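Local coordinates for protein enoyl-CoA hydratase (Mycobacterium smegmatis, PDB 3PE8) that probably catalyses the reversible hydration of enoyl-CoA thioesters, as a member of the crotonase family, and binds a zinc ion in the crystal, at residues Ser164-Leu169 and Thr175-His180; Leu140-Pro145 and Leu215-Ala220. One frame throughout, in Å; residues are numbered along the deposited sequence.

Interaction 1. Residues Ser164-Leu169 and Thr175-His180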
ATOM      1  N   SER A 164     -10.291  31.301   3.054  1.00 11.02           N
ATOM      2  CA  SER A 164     -11.463  31.756   3.762  1.00 10.51           C
ATOM      3  C   SER A 164     -12.334  30.633   4.241  1.00 10.41           C
ATOM      4  O   SER A 164     -12.252  29.495   3.758  1.00 10.38           O
ATOM      5  CB  SER A 164     -12.291  32.670   2.845  1.00 11.42           C
ATOM      6  OG  SER A 164     -12.957  31.929   1.807  1.00 13.28           O
ATOM      7  N   ALA A 165     -13.225  30.956   5.170  1.00 10.88           N
ATOM      8  CA  ALA A 165     -14.180  29.961   5.668  1.00 10.89           C
ATOM      9  C   ALA A 165     -15.078  29.433   4.551  1.00 11.47           C
ATOM     10  O   ALA A 165     -15.327  28.216   4.505  1.00 10.44           O
ATOM     11  CB  ALA A 165     -15.037  30.531   6.833  1.00 11.62           C
ATOM     12  N   GLN A 166     -15.560  30.317   3.675  1.00 12.34           N
ATOM     13  CA  GLN A 166     -16.441  29.875   2.596  1.00 13.26           C
ATOM     14  C   GLN A 166     -15.704  28.979   1.623  1.00 12.21           C
ATOM     15  O   GLN A 166     -16.267  27.989   1.137  1.00 11.60           O
ATOM     16  CB  GLN A 166     -17.104  31.058   1.896  1.00 15.02           C
ATOM     17  CG  GLN A 166     -18.219  31.630   2.770  1.00 18.61           C
ATOM     18  CD  GLN A 166     -19.442  30.651   3.013  1.00 24.63           C
ATOM     19  OE1 GLN A 166     -19.826  29.827   2.147  1.00 29.25           O
ATOM     20  NE2 GLN A 166     -20.066  30.774   4.185  1.00 27.26           N
ATOM     21  N   ASP A 167     -14.460  29.325   1.323  1.00 11.41           N
ATOM     22  CA  ASP A 167     -13.668  28.476   0.425  1.00 12.03           C
ATOM     23  C   ASP A 167     -13.324  27.155   1.086  1.00 11.16           C
ATOM     24  O   ASP A 167     -13.301  26.106   0.394  1.00 12.03           O
ATOM     25  CB  ASP A 167     -12.420  29.215  -0.108  1.00 12.27           C
ATOM     26  CG  ASP A 167     -12.762  30.287  -1.191  1.00 15.70           C
ATOM     27  OD1 ASP A 167     -13.940  30.366  -1.647  1.00 21.37           O
ATOM     28  OD2 ASP A 167     -11.845  31.059  -1.577  1.00 20.53           O
ATOM     29  N   ALA A 168     -13.118  27.153   2.409  1.00  9.77           N
ATOM     30  CA  ALA A 168     -12.880  25.921   3.170  1.00  9.84           C
ATOM     31  C   ALA A 168     -14.098  24.998   3.096  1.00  9.52           C
ATOM     32  O   ALA A 168     -13.958  23.779   2.919  1.00  9.86           O
ATOM     33  CB  ALA A 168     -12.524  26.228   4.665  1.00 10.59           C
ATOM     34  N   LEU A 169     -15.294  25.596   3.161  1.00 10.37           N
ATOM     35  CA  LEU A 169     -16.548  24.822   3.026  1.00 10.48           C
ATOM     36  C   LEU A 169     -16.656  24.226   1.601  1.00 11.03           C
ATOM     37  O   LEU A 169     -16.931  23.000   1.453  1.00 12.24           O
ATOM     38  CB  LEU A 169     -17.754  25.703   3.362  1.00 10.71           C
ATOM     39  CG  LEU A 169     -19.117  25.010   3.287  1.00 11.90           C
ATOM     40  CD1 LEU A 169     -19.285  23.883   4.317  1.00 12.98           C
ATOM     41  CD2 LEU A 169     -20.200  26.115   3.449  1.00 15.02           C
ATOM     42  N   THR A 175     -17.275  21.239   7.538  1.00  9.82           N
ATOM     43  CA  THR A 175     -18.612  20.723   7.225  1.00 10.17           C
ATOM     44  C   THR A 175     -19.727  21.779   7.195  1.00 10.89           C
ATOM     45  O   THR A 175     -20.828  21.563   6.630  1.00 11.19           O
ATOM     46  CB  THR A 175     -19.051  19.634   8.203  1.00  9.84           C
ATOM     47  OG1 THR A 175     -19.193  20.142   9.540  1.00 10.29           O
ATOM     48  CG2 THR A 175     -18.093  18.403   8.178  1.00 10.02           C
ATOM     49  N   GLU A 176     -19.454  22.931   7.806  1.00 11.35           N
ATOM     50  CA  GLU A 176     -20.465  23.938   8.081  1.00 11.75           C
ATOM     51  C   GLU A 176     -19.768  25.251   8.423  1.00 11.06           C
ATOM     52  O   GLU A 176     -18.724  25.240   9.077  1.00 10.20           O
ATOM     53  CB  GLU A 176     -21.336  23.454   9.252  1.00 12.45           C
ATOM     54  CG  GLU A 176     -22.526  24.288   9.562  1.00 15.11           C
ATOM     55  CD  GLU A 176     -23.407  23.719  10.683  1.00 17.68           C
ATOM     56  OE1 GLU A 176     -23.036  22.726  11.373  1.00 16.14           O
ATOM     57  OE2 GLU A 176     -24.488  24.330  10.916  1.00 19.26           O
ATOM     58  N   VAL A 177     -20.354  26.353   7.956  1.00 11.30           N
ATOM     59  CA  VAL A 177     -19.916  27.706   8.285  1.00 10.53           C
ATOM     60  C   VAL A 177     -21.126  28.426   8.865  1.00 11.14           C
ATOM     61  O   VAL A 177     -22.213  28.421   8.260  1.00 11.56           O
ATOM     62  CB  VAL A 177     -19.393  28.494   7.077  1.00  9.81           C
ATOM     63  CG1 VAL A 177     -19.081  29.926   7.494  1.00 10.33           C
ATOM     64  CG2 VAL A 177     -18.144  27.797   6.543  1.00 12.38           C
ATOM     65  N   VAL A 178     -20.913  29.046  10.033  1.00 10.79           N
ATOM     66  CA  VAL A 178     -21.976  29.756  10.762  1.00 11.58           C
ATOM     67  C   VAL A 178     -21.502  31.134  11.204  1.00 11.35           C
ATOM     68  O   VAL A 178     -20.300  31.411  11.240  1.00 11.94           O
ATOM     69  CB  VAL A 178     -22.450  28.978  12.007  1.00 12.76           C
ATOM     70  CG1 VAL A 178     -23.033  27.606  11.601  1.00 15.36           C
ATOM     71  CG2 VAL A 178     -21.313  28.795  13.008  1.00 13.26           C
ATOM     72  N   ALA A 179     -22.458  32.005  11.536  1.00 11.94           N
ATOM     73  CA  ALA A 179     -22.132  33.297  12.086  1.00 12.95           C
ATOM     74  C   ALA A 179     -21.247  33.113  13.311  1.00 12.62           C
ATOM     75  O   ALA A 179     -21.400  32.168  14.089  1.00 12.85           O
ATOM     76  CB  ALA A 179     -23.448  34.076  12.483  1.00 14.51           C
ATOM     77  N   HIS A 180     -20.355  34.057  13.541  1.00 12.97           N
ATOM     78  CA  HIS A 180     -19.411  33.895  14.628  1.00 12.98           C
ATOM     79  C   HIS A 180     -20.092  33.628  15.970  1.00 13.26           C
ATOM     80  O   HIS A 180     -19.658  32.750  16.746  1.00 13.32           O
ATOM     81  CB  HIS A 180     -18.537  35.154  14.753  1.00 14.12           C
ATOM     82  CG  HIS A 180     -17.432  34.999  15.742  1.00 14.28           C
ATOM     83  ND1 HIS A 180     -16.306  34.247  15.470  1.00 17.11           N
ATOM     84  CD2 HIS A 180     -17.299  35.439  17.017  1.00 15.52           C
ATOM     85  CE1 HIS A 180     -15.520  34.251  16.532  1.00 15.71           C
ATOM     86  NE2 HIS A 180     -16.091  34.976  17.483  1.00 16.77           N
TER
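V177 meets A165, Q166 and L169, three residues on one side of helix 165-171. The apolar contacts come first. CG2 of V177 points in between A165 and L169. This CG2 lies 3.5 Å from A165 O and 3.8 Å from L169 CB. The other methyl, V177 CG1, lies between A165 CB, at 4.1 Å, and the Q166 amide. L169 reaches back to the chain just before the strand. Its CG is anti to its own backbone N (chi1 -179°), and its CD1 is carried up to the main chain between T175 and E176. L169 CD1 is 3.6 Å from T175 C and equally close to the amide N of E176, so it rests on the peptide link.

One polar group borders the apolar patch. The chain of Q166 bends at chi2 (-65°) and brings its amide over V177, with Q166 NE2 3.6 Å from V177 CG1. This is van der Waals contact, and Q166 is exposed to solvent.

The polar bonds lie within the segments or lead outward. S164 is the N-cap of the helix: its OG accepts from D167 N at 3.0 Å. In the other segment, T175 OG1 bonds to L117 O and to R155 of the second subunit. E176 makes salt bridges with R189 and with R155 of the second subunit.

The contact sets a short helix against strand 177-178, the outermost strand of the larger sheet within this chain. That strand is parallel to strand 116-120, and V178 makes backbone bonds to A119 and E121. Helix and strand are thus joined by van der Waals contact, mostly of methyl groups, with no polar bond between the two segments. The directional bonds instead tie segment 175-180 to strand 116-120 and to the second subunit.

Interaction 2. Residues Leu140-Pro145 and Leu215-Ala220; sequences LSVRLP and LQTGGA
T217 OG1 has two partners: it donates to D213 O, one turn earlier in its helix, and accepts from a water whose oxygen is 2.8 Å from OG1. The same water accepts from R143 NH2 at 3.0 Å. It therefore bridges the arginine of one helix to the threonine of the other. R143 gets there by an extended chain. Chi2 and chi3 are both near 180°, and this carries NH2 to the water beside T217. The two segments have no direct hydrogen bond to each other, so the water supplies the polar link between them.

Beside the water bridge the contact is apolar and buried. V142 supplies both of its methyls. V142 CG2 meets A220 CB at 3.5 Å and lies 3.6 Å from A220 O. V142 CG1 is 3.8 Å from the same A220 CB and 3.9 Å from T217 CG2. The A220 methyl thus faces the fork of the valine. With chi1 at 180°, CG1 of V142 stands anti to the backbone N and is directed at T217. The threonine divides its branches: the hydroxyl serves the water, and the methyl meets the valine.

Helix 140-148 here packs on the long C-terminal helix 199-234, within a crotonase-like chain that forms a six-chain assembly. The zinc site is close: L140 N donates to OE1 of E109, which with H129 binds the zinc ion. The V142 side chain is about 8 Å from that of E109 and about 12 Å from the metal.

S141 OG adds a further polar tie between the two helices through its hydrogen bond to OE2 of E224.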
ATOM      1  N   LEU A 140       0.654  17.977   8.287  1.00  9.63           N
ATOM      2  CA  LEU A 140       0.086  18.913   7.317  1.00 10.30           C
ATOM      3  C   LEU A 140       0.204  18.390   5.885  1.00  9.40           C
ATOM      4  O   LEU A 140      -0.726  18.503   5.087  1.00  9.46           O
ATOM      5  CB  LEU A 140       0.720  20.280   7.440  1.00  9.97           C
ATOM      6  CG  LEU A 140       0.003  21.423   6.711  1.00 15.78           C
ATOM      7  CD1 LEU A 140       0.144  22.697   7.466  1.00 20.97           C
ATOM      8  CD2 LEU A 140       0.636  21.497   5.292  1.00 19.11           C
ATOM      9  N   SER A 141       1.367  17.862   5.501  1.00 10.01           N
ATOM     10  CA  SER A 141       1.597  17.517   4.099  1.00  9.89           C
ATOM     11  C   SER A 141       0.837  16.259   3.648  1.00  9.48           C
ATOM     12  O   SER A 141       0.707  15.994   2.448  1.00  9.87           O
ATOM     13  CB  SER A 141       3.096  17.421   3.795  1.00 12.24           C
ATOM     14  OG  SER A 141       3.749  16.403   4.513  1.00 12.96           O
ATOM     15  N   VAL A 142       0.307  15.527   4.616  1.00  9.86           N
ATOM     16  CA  VAL A 142      -0.538  14.372   4.357  1.00  9.65           C
ATOM     17  C   VAL A 142      -2.020  14.758   4.435  1.00  9.01           C
ATOM     18  O   VAL A 142      -2.797  14.477   3.520  1.00  8.98           O
ATOM     19  CB  VAL A 142      -0.245  13.243   5.336  1.00 11.08           C
ATOM     20  CG1 VAL A 142      -1.140  12.026   5.060  1.00 11.74           C
ATOM     21  CG2 VAL A 142       1.274  12.898   5.211  1.00 12.36           C
ATOM     22  N   ARG A 143      -2.394  15.407   5.539  1.00  7.86           N
ATOM     23  CA  ARG A 143      -3.805  15.671   5.779  1.00  7.85           C
ATOM     24  C   ARG A 143      -4.370  16.871   5.023  1.00  7.50           C
ATOM     25  O   ARG A 143      -5.578  16.899   4.773  1.00  8.19           O
ATOM     26  CB  ARG A 143      -4.099  15.802   7.272  1.00  8.40           C
ATOM     27  CG  ARG A 143      -3.749  14.566   8.077  1.00  8.34           C
ATOM     28  CD  ARG A 143      -4.352  14.558   9.497  1.00  9.81           C
ATOM     29  NE  ARG A 143      -3.945  13.316  10.131  1.00 10.66           N
ATOM     30  CZ  ARG A 143      -2.831  13.140  10.844  1.00 10.98           C
ATOM     31  NH1 ARG A 143      -2.055  14.164  11.182  1.00 10.44           N
ATOM     32  NH2 ARG A 143      -2.505  11.906  11.244  1.00 13.63           N
ATOM     33  N   LEU A 144      -3.557  17.852   4.686  1.00  7.42           N
ATOM     34  CA  LEU A 144      -4.090  19.014   3.932  1.00  7.16           C
ATOM     35  C   LEU A 144      -4.553  18.586   2.553  1.00  8.07           C
ATOM     36  O   LEU A 144      -5.715  18.808   2.207  1.00  8.84           O
ATOM     37  CB  LEU A 144      -3.154  20.207   3.959  1.00  7.96           C
ATOM     38  CG  LEU A 144      -3.761  21.487   3.391  1.00  6.99           C
ATOM     39  CD1 LEU A 144      -5.012  21.968   4.156  1.00  9.32           C
ATOM     40  CD2 LEU A 144      -2.678  22.549   3.319  1.00  7.84           C
ATOM     41  N   PRO A 145      -3.733  17.863   1.762  1.00  8.60           N
ATOM     42  CA  PRO A 145      -4.330  17.379   0.471  1.00  8.87           C
ATOM     43  C   PRO A 145      -5.517  16.440   0.658  1.00 10.15           C
ATOM     44  O   PRO A 145      -6.462  16.467  -0.120  1.00 10.32           O
ATOM     45  CB  PRO A 145      -3.179  16.659  -0.228  1.00 10.15           C
ATOM     46  CG  PRO A 145      -1.989  16.965   0.564  1.00 11.25           C
ATOM     47  CD  PRO A 145      -2.312  17.511   1.883  1.00  8.45           C
ATOM     48  N   LEU A 215      -4.039   3.174   8.249  1.00 17.06           N
ATOM     49  CA  LEU A 215      -3.529   2.264   7.216  1.00 19.47           C
ATOM     50  C   LEU A 215      -3.192   3.028   5.933  1.00 19.33           C
ATOM     51  O   LEU A 215      -2.162   2.806   5.298  1.00 20.19           O
ATOM     52  CB  LEU A 215      -4.596   1.168   6.966  1.00 22.03           C
ATOM     53  CG  LEU A 215      -4.567   0.453   5.627  1.00 27.70           C
ATOM     54  CD1 LEU A 215      -3.306  -0.426   5.621  1.00 29.81           C
ATOM     55  CD2 LEU A 215      -5.799  -0.366   5.413  1.00 30.31           C
ATOM     56  N   GLN A 216      -4.041   3.983   5.565  1.00 18.28           N
ATOM     57  CA  GLN A 216      -3.913   4.678   4.292  1.00 18.93           C
ATOM     58  C   GLN A 216      -2.893   5.808   4.344  1.00 17.79           C
ATOM     59  O   GLN A 216      -2.368   6.207   3.309  1.00 19.60           O
ATOM     60  CB  GLN A 216      -5.264   5.213   3.860  1.00 21.19           C
ATOM     61  CG  GLN A 216      -6.218   4.051   3.706  1.00 24.50           C
ATOM     62  CD  GLN A 216      -7.569   4.424   3.240  1.00 31.00           C
ATOM     63  OE1 GLN A 216      -8.105   5.495   3.584  1.00 31.38           O
ATOM     64  NE2 GLN A 216      -8.158   3.541   2.439  1.00 33.59           N
ATOM     65  N   THR A 217      -2.592   6.316   5.529  1.00 14.92           N
ATOM     66  CA  THR A 217      -1.734   7.505   5.645  1.00 13.73           C
ATOM     67  C   THR A 217      -0.337   7.248   6.230  1.00 12.73           C
ATOM     68  O   THR A 217       0.509   8.146   6.217  1.00 12.10           O
ATOM     69  CB  THR A 217      -2.410   8.587   6.541  1.00 13.32           C
ATOM     70  OG1 THR A 217      -2.664   8.060   7.849  1.00 14.30           O
ATOM     71  CG2 THR A 217      -3.692   9.162   5.909  1.00 15.92           C
ATOM     72  N   GLY A 218      -0.075   6.072   6.791  1.00 13.07           N
ATOM     73  CA  GLY A 218       1.174   5.872   7.506  1.00 13.61           C
ATOM     74  C   GLY A 218       2.417   6.033   6.676  1.00 12.58           C
ATOM     75  O   GLY A 218       3.393   6.638   7.136  1.00 14.02           O
ATOM     76  N   GLY A 219       2.410   5.483   5.466  1.00 14.02           N
ATOM     77  CA  GLY A 219       3.563   5.635   4.552  1.00 13.40           C
ATOM     78  C   GLY A 219       3.830   7.095   4.262  1.00 12.07           C
ATOM     79  O   GLY A 219       4.991   7.544   4.173  1.00 12.93           O
ATOM     80  N   ALA A 220       2.742   7.827   4.058  1.00 11.55           N
ATOM     81  CA  ALA A 220       2.886   9.253   3.817  1.00 10.45           C
ATOM     82  C   ALA A 220       3.436  10.004   5.005  1.00 10.59           C
ATOM     83  O   ALA A 220       4.250  10.935   4.845  1.00 11.25           O
ATOM     84  CB  ALA A 220       1.491   9.845   3.415  1.00 10.60           C
TER
HETATM   85  O   HOH W   1      -3.783   9.498   9.932  1.00 15.86           O

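In the fold
Interaction 1 is a surface contact and interaction 2 a buried one. Their centres are 23 Å apart, their nearest atoms about 9 Å, and they do not touch. They share no helix or strand. Interaction 1 joins a helix to the outermost strand of the sheet within this chain, only a few residues further on. It is nested inside the long chain loop closed by interaction 2, which joins two helices. Both have valine methyls at their centre. At the surface these are bordered by a glutamine amide; in the buried contact a water bridge accompanies them. Both also touch the second subunit, interaction 1 through polar bonds of T175 and E176 to one arginine and interaction 2 through packing. Interaction 2 alone lies near the zinc site.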